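Local coordinates for protein arabinan-endo 1,5-alpha-l-arabinase (Bacillus subtilis, PDB 1UV4) that cleaves internal alpha-1,5-L-arabinofuranosyl linkages of linear and branched arabinan during plant cell-wall degradation, as a secreted, calcium-containing enzyme, at residues 12-26 with 37-49. Numbering follows the deposited sequence.
Sequences LHDPTMIKEGSSWYA and LRVLKSSDAKNWT. With EDO (1,2-ethanediol), chain G.
Strands 23-26 and 37-42 pair antiparallel, with Trp24 opposite Ser42 and Ala26 opposite Leu40 as hydrogen-bonded pairs and Tyr25 opposite Lys41 as the non-hydrogen-bonded pair between them. They are the two middle strands of a four-stranded blade of the family 43 five-bladed beta-propeller. Four backbone bonds join them; Trp24 N to Ser42 O and Leu40 N to Ala26 O are both 2.8 Å.

Trp48 covers the face of the sheet that carries Trp24, Ala26 and Ser42. Ala26 CB sits over its six-membered ring, 3.7 Å from Trp48 CZ3. Met17 comes to the edge of the same ring, a Met-aromatic contact with SD 3.9 Å from Trp48 CH2. CG lies anti to the Met17 backbone N (chi1 -178°) and chi2 is also extended (170°), which carries SD out to the Trp48 edge. Leu279 of strand 276-283, in the adjacent blade, also packs on Trp48 and Ala26. The Trp24 ring lies between two aliphatic groups: Lys19 CD is over one face and Ala45 CB over the other, 3.8 Å from Trp24 CD1.

Nearer the start of strand 37-42, Leu12 spreads its two methyls. CD2 meets Leu40 CD1 tip to tip, while CD1 lies 3.8 Å from Arg38 CG. The polar end of Arg38 is held by Leu11 O and by a salt bridge to Glu10. Leu12 is two residues before Asp14, the inferred catalytic proton acceptor, whose OD2 is hydrogen-bonded to Thr29 OG1.

On the other face of the sheet, Lys41 runs alongside the Tyr25 ring. With CG anti to the backbone N (chi1 -176°) and the chain straight beyond it, Lys41 brings CE to 3.4 Å from Tyr25 OH. One water links the two ends, accepting from Lys41 NZ at 2.8 Å and donating to Tyr25 OH.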
loop_
_atom_site.group_PDB
_atom_site.type_symbol
_atom_site.label_atom_id
_atom_site.label_comp_id
_atom_site.label_asym_id
_atom_site.label_seq_id
_atom_site.Cartn_x
_atom_site.Cartn_y
_atom_site.Cartn_z
ATOM N N LEU A 12 12.050 5.295 -4.777
ATOM C CA LEU A 12 11.203 4.472 -3.936
ATOM C C LEU A 12 9.906 4.183 -4.659
ATOM O O LEU A 12 9.369 5.055 -5.276
ATOM C CB LEU A 12 10.891 5.129 -2.553
ATOM C CG LEU A 12 10.436 4.161 -1.486
ATOM C CD1 LEU A 12 11.441 3.091 -1.127
ATOM C CD2 LEU A 12 10.087 4.999 -0.231
ATOM N N HIS A 13 9.446 2.940 -4.555
ATOM C CA HIS A 13 8.217 2.502 -5.207
ATOM C C HIS A 13 7.339 1.808 -4.162
ATOM O O HIS A 13 7.810 1.056 -3.325
ATOM C CB HIS A 13 8.605 1.474 -6.323
ATOM C CG HIS A 13 7.505 1.151 -7.285
ATOM N ND1 HIS A 13 7.267 -0.138 -7.700
ATOM C CD2 HIS A 13 6.597 1.926 -7.919
ATOM C CE1 HIS A 13 6.248 -0.140 -8.541
ATOM N NE2 HIS A 13 5.817 1.095 -8.685
ATOM N N ASP A 14 6.050 2.075 -4.230
ATOM C CA ASP A 14 5.040 1.469 -3.305
ATOM C C ASP A 14 5.344 1.825 -1.860
ATOM O O ASP A 14 5.500 0.937 -1.026
ATOM C CB ASP A 14 4.895 -0.036 -3.482
ATOM C CG ASP A 14 4.802 -0.467 -4.936
ATOM O OD1 ASP A 14 3.977 0.102 -5.692
ATOM O OD2 ASP A 14 5.512 -1.395 -5.442
ATOM N N PRO A 15 5.460 3.113 -1.536
ATOM C CA PRO A 15 5.958 3.522 -0.201
ATOM C C PRO A 15 4.949 3.423 0.965
ATOM O O PRO A 15 3.738 3.523 0.789
ATOM C CB PRO A 15 6.301 4.983 -0.420
ATOM C CG PRO A 15 5.255 5.407 -1.430
ATOM C CD PRO A 15 5.166 4.280 -2.390
ATOM N N THR A 16 5.538 3.279 2.144
ATOM C CA THR A 16 4.839 3.516 3.411
ATOM C C THR A 16 5.841 4.256 4.272
ATOM O O THR A 16 7.046 4.219 4.015
ATOM C CB THR A 16 4.414 2.156 3.990
ATOM O OG1 THR A 16 3.530 2.302 5.134
ATOM C CG2 THR A 16 5.547 1.351 4.508
ATOM N N MET A 17 5.392 4.959 5.309
ATOM C CA MET A 17 6.296 5.805 6.058
ATOM C C MET A 17 5.827 5.866 7.490
ATOM O O MET A 17 4.643 5.827 7.745
ATOM C CB MET A 17 6.292 7.224 5.456
ATOM C CG MET A 17 7.263 8.221 6.134
ATOM S SD MET A 17 7.442 9.782 5.226
ATOM C CE MET A 17 6.077 10.697 5.853
ATOM N N ILE A 18 6.764 5.988 8.443
ATOM C CA ILE A 18 6.438 6.083 9.867
ATOM C C ILE A 18 7.572 6.814 10.603
ATOM O O ILE A 18 8.702 6.754 10.195
ATOM C CB ILE A 18 6.146 4.694 10.451
ATOM C CG1 ILE A 18 5.503 4.761 11.842
ATOM C CG2 ILE A 18 7.418 3.801 10.405
ATOM C CD1 ILE A 18 4.851 3.425 12.251
ATOM N N LYS A 19 7.231 7.555 11.633
ATOM C CA LYS A 19 8.193 8.255 12.495
ATOM C C LYS A 19 8.636 7.331 13.615
ATOM O O LYS A 19 7.800 6.662 14.236
ATOM C CB LYS A 19 7.516 9.486 13.095
ATOM C CG LYS A 19 8.454 10.438 13.847
ATOM C CD LYS A 19 9.176 11.314 12.860
ATOM C CE LYS A 19 10.342 12.059 13.473
ATOM N NZ LYS A 19 9.887 12.959 14.619
ATOM N N GLU A 20 9.936 7.313 13.911
ATOM C CA GLU A 20 10.458 6.660 15.110
ATOM C C GLU A 20 11.543 7.545 15.718
ATOM O O GLU A 20 12.579 7.780 15.084
ATOM C CB GLU A 20 11.011 5.295 14.845
ATOM C CG GLU A 20 11.614 4.627 16.066
ATOM C CD GLU A 20 12.237 3.315 15.677
ATOM O OE1 GLU A 20 13.397 3.306 15.237
ATOM O OE2 GLU A 20 11.530 2.306 15.721
ATOM N N GLY A 21 11.252 8.147 16.858
ATOM C CA GLY A 21 12.201 9.032 17.485
ATOM C C GLY A 21 12.428 10.265 16.623
ATOM O O GLY A 21 11.462 10.862 16.148
ATOM N N SER A 22 13.685 10.656 16.398
ATOM C CA SER A 22 14.006 11.869 15.635
ATOM C C SER A 22 14.103 11.605 14.120
ATOM O O SER A 22 14.460 12.522 13.381
ATOM C CB SER A 22 15.326 12.483 16.129
ATOM O OG SER A 22 16.399 11.585 15.885
ATOM N N SER A 23 13.756 10.402 13.660
ATOM C CA SER A 23 13.837 10.042 12.243
ATOM C C SER A 23 12.517 9.598 11.650
ATOM O O SER A 23 11.663 9.049 12.350
ATOM C CB SER A 23 14.842 8.922 11.982
ATOM O OG SER A 23 16.116 9.315 12.422
ATOM N N TRP A 24 12.399 9.770 10.341
ATOM C CA TRP A 24 11.370 9.146 9.536
ATOM C C TRP A 24 11.956 7.906 8.840
ATOM O O TRP A 24 13.122 7.927 8.441
ATOM C CB TRP A 24 10.875 10.110 8.470
ATOM C CG TRP A 24 10.108 11.274 8.994
ATOM C CD1 TRP A 24 10.558 12.515 9.270
ATOM C CD2 TRP A 24 8.710 11.280 9.259
ATOM N NE1 TRP A 24 9.516 13.296 9.714
ATOM C CE2 TRP A 24 8.368 12.551 9.708
ATOM C CE3 TRP A 24 7.716 10.304 9.186
ATOM C CZ2 TRP A 24 7.047 12.890 10.071
ATOM C CZ3 TRP A 24 6.430 10.632 9.536
ATOM C CH2 TRP A 24 6.110 11.898 9.984
ATOM N N TYR A 25 11.148 6.850 8.681
ATOM C CA TYR A 25 11.521 5.678 7.903
ATOM C C TYR A 25 10.496 5.521 6.828
ATOM O O TYR A 25 9.272 5.562 7.108
ATOM C CB TYR A 25 11.589 4.411 8.771
ATOM C CG TYR A 25 12.718 4.472 9.757
ATOM C CD1 TYR A 25 12.546 5.094 10.986
ATOM C CD2 TYR A 25 13.975 3.951 9.443
ATOM C CE1 TYR A 25 13.581 5.209 11.897
ATOM C CE2 TYR A 25 15.019 4.039 10.380
ATOM C CZ TYR A 25 14.793 4.665 11.594
ATOM O OH TYR A 25 15.772 4.843 12.581
ATOM N N ALA A 26 10.974 5.396 5.611
ATOM C CA ALA A 26 10.139 5.091 4.458
ATOM C C ALA A 26 10.532 3.718 3.950
ATOM O O ALA A 26 11.715 3.426 3.744
ATOM C CB ALA A 26 10.275 6.137 3.359
ATOM N N LEU A 37 13.013 -5.958 1.233
ATOM C CA LEU A 37 12.266 -4.710 1.264
ATOM C C LEU A 37 13.234 -3.555 1.437
ATOM O O LEU A 37 14.157 -3.610 2.268
ATOM C CB LEU A 37 11.279 -4.670 2.410
ATOM C CG LEU A 37 10.194 -5.704 2.293
ATOM C CD1 LEU A 37 9.492 -5.880 3.650
ATOM C CD2 LEU A 37 9.236 -5.333 1.202
ATOM N N ARG A 38 12.990 -2.479 0.685
ATOM C CA ARG A 38 13.800 -1.260 0.698
ATOM C C ARG A 38 13.444 -0.376 1.869
ATOM O O ARG A 38 12.246 -0.163 2.178
ATOM C CB ARG A 38 13.559 -0.522 -0.581
ATOM C CG ARG A 38 14.376 0.757 -0.790
ATOM C CD ARG A 38 14.525 1.118 -2.217
ATOM N NE ARG A 38 15.054 2.437 -2.568
ATOM C CZ ARG A 38 16.323 2.709 -2.778
ATOM N NH1 ARG A 38 17.262 1.796 -2.583
ATOM N NH2 ARG A 38 16.650 3.913 -3.205
ATOM N N VAL A 39 14.493 0.116 2.544
ATOM C CA VAL A 39 14.337 0.963 3.744
ATOM C C VAL A 39 15.166 2.244 3.579
ATOM O O VAL A 39 16.367 2.186 3.314
ATOM C CB VAL A 39 14.816 0.246 5.032
ATOM C CG1 VAL A 39 14.630 1.159 6.231
ATOM C CG2 VAL A 39 14.058 -1.101 5.224
ATOM N N LEU A 40 14.493 3.380 3.755
ATOM C CA LEU A 40 15.097 4.695 3.730
ATOM C C LEU A 40 14.898 5.392 5.089
ATOM O O LEU A 40 13.918 5.179 5.747
ATOM C CB LEU A 40 14.459 5.576 2.666
ATOM C CG LEU A 40 14.417 5.059 1.221
ATOM C CD1 LEU A 40 13.838 6.203 0.365
ATOM C CD2 LEU A 40 15.773 4.698 0.734
ATOM N N LYS A 41 15.862 6.198 5.480
ATOM C CA LYS A 41 15.835 6.957 6.739
ATOM C C LYS A 41 16.141 8.431 6.465
ATOM O O LYS A 41 16.982 8.759 5.619
ATOM C CB LYS A 41 16.864 6.414 7.696
ATOM C CG LYS A 41 16.891 7.032 9.096
ATOM C CD LYS A 41 18.000 6.405 9.910
ATOM C CE LYS A 41 18.091 7.008 11.310
ATOM N NZ LYS A 41 19.231 6.417 12.057
ATOM N N SER A 42 15.455 9.331 7.183
ATOM C CA SER A 42 15.771 10.736 7.102
ATOM C C SER A 42 15.432 11.463 8.389
ATOM O O SER A 42 14.697 10.978 9.202
ATOM C CB SER A 42 15.057 11.347 5.932
ATOM O OG SER A 42 13.714 11.331 6.146
ATOM N N SER A 43 16.009 12.640 8.542
ATOM C CA SER A 43 15.655 13.562 9.604
ATOM C C SER A 43 14.610 14.600 9.129
ATOM O O SER A 43 13.983 15.255 9.975
ATOM C CB SER A 43 16.928 14.275 10.100
ATOM O OG SER A 43 17.445 15.140 9.094
ATOM N N ASP A 44 14.452 14.782 7.811
ATOM C CA ASP A 44 13.633 15.884 7.249
ATOM C C ASP A 44 12.539 15.398 6.278
ATOM O O ASP A 44 11.893 16.216 5.598
ATOM C CB ASP A 44 14.532 16.971 6.606
ATOM C CG ASP A 44 15.305 16.484 5.373
ATOM O OD1 ASP A 44 15.198 15.293 4.999
ATOM O OD2 ASP A 44 16.060 17.252 4.716
ATOM N N ALA A 45 12.325 14.082 6.228
ATOM C CA ALA A 45 11.422 13.462 5.248
ATOM C C ALA A 45 11.604 13.887 3.776
ATOM O O ALA A 45 10.679 13.745 2.949
ATOM C CB ALA A 45 9.939 13.656 5.686
ATOM N N LYS A 46 12.801 14.348 3.427
ATOM C CA LYS A 46 13.112 14.854 2.094
ATOM C C LYS A 46 14.410 14.284 1.559
ATOM O O LYS A 46 14.480 13.815 0.431
ATOM C CB LYS A 46 13.177 16.368 2.121
ATOM N N ASN A 47 15.441 14.301 2.404
ATOM C CA ASN A 47 16.743 13.781 2.047
ATOM C C ASN A 47 16.952 12.520 2.835
ATOM O O ASN A 47 17.082 12.545 4.061
ATOM C CB ASN A 47 17.821 14.804 2.345
ATOM C CG ASN A 47 17.654 16.056 1.515
ATOM O OD1 ASN A 47 17.954 16.047 0.322
ATOM N ND2 ASN A 47 17.148 17.095 2.117
ATOM N N TRP A 48 17.051 11.439 2.095
ATOM C CA TRP A 48 16.986 10.101 2.613
ATOM C C TRP A 48 18.292 9.377 2.367
ATOM O O TRP A 48 19.020 9.668 1.414
ATOM C CB TRP A 48 15.863 9.320 1.903
ATOM C CG TRP A 48 14.489 9.922 2.051
ATOM C CD1 TRP A 48 13.903 10.869 1.276
ATOM C CD2 TRP A 48 13.519 9.601 3.078
ATOM N NE1 TRP A 48 12.654 11.201 1.760
ATOM C CE2 TRP A 48 12.380 10.420 2.855
ATOM C CE3 TRP A 48 13.502 8.722 4.173
ATOM C CZ2 TRP A 48 11.258 10.394 3.683
ATOM C CZ3 TRP A 48 12.368 8.714 5.005
ATOM C CH2 TRP A 48 11.262 9.532 4.746
ATOM N N THR A 49 18.572 8.422 3.236
ATOM C CA THR A 49 19.698 7.538 3.075
ATOM C C THR A 49 19.152 6.133 3.040
ATOM O O THR A 49 18.223 5.794 3.773
ATOM C CB THR A 49 20.699 7.735 4.241
ATOM O OG1 THR A 49 20.164 7.150 5.426
ATOM C CG2 THR A 49 20.935 9.197 4.549
HETATM C C1 EDO G . 2.561 4.476 9.753
HETATM O O1 EDO G . 2.702 4.615 8.364
HETATM C C2 EDO G . 1.780 5.640 10.330
HETATM O O2 EDO G . 2.094 5.784 11.694
HETATM O O HOH W 1 18.726 3.728 12.337
#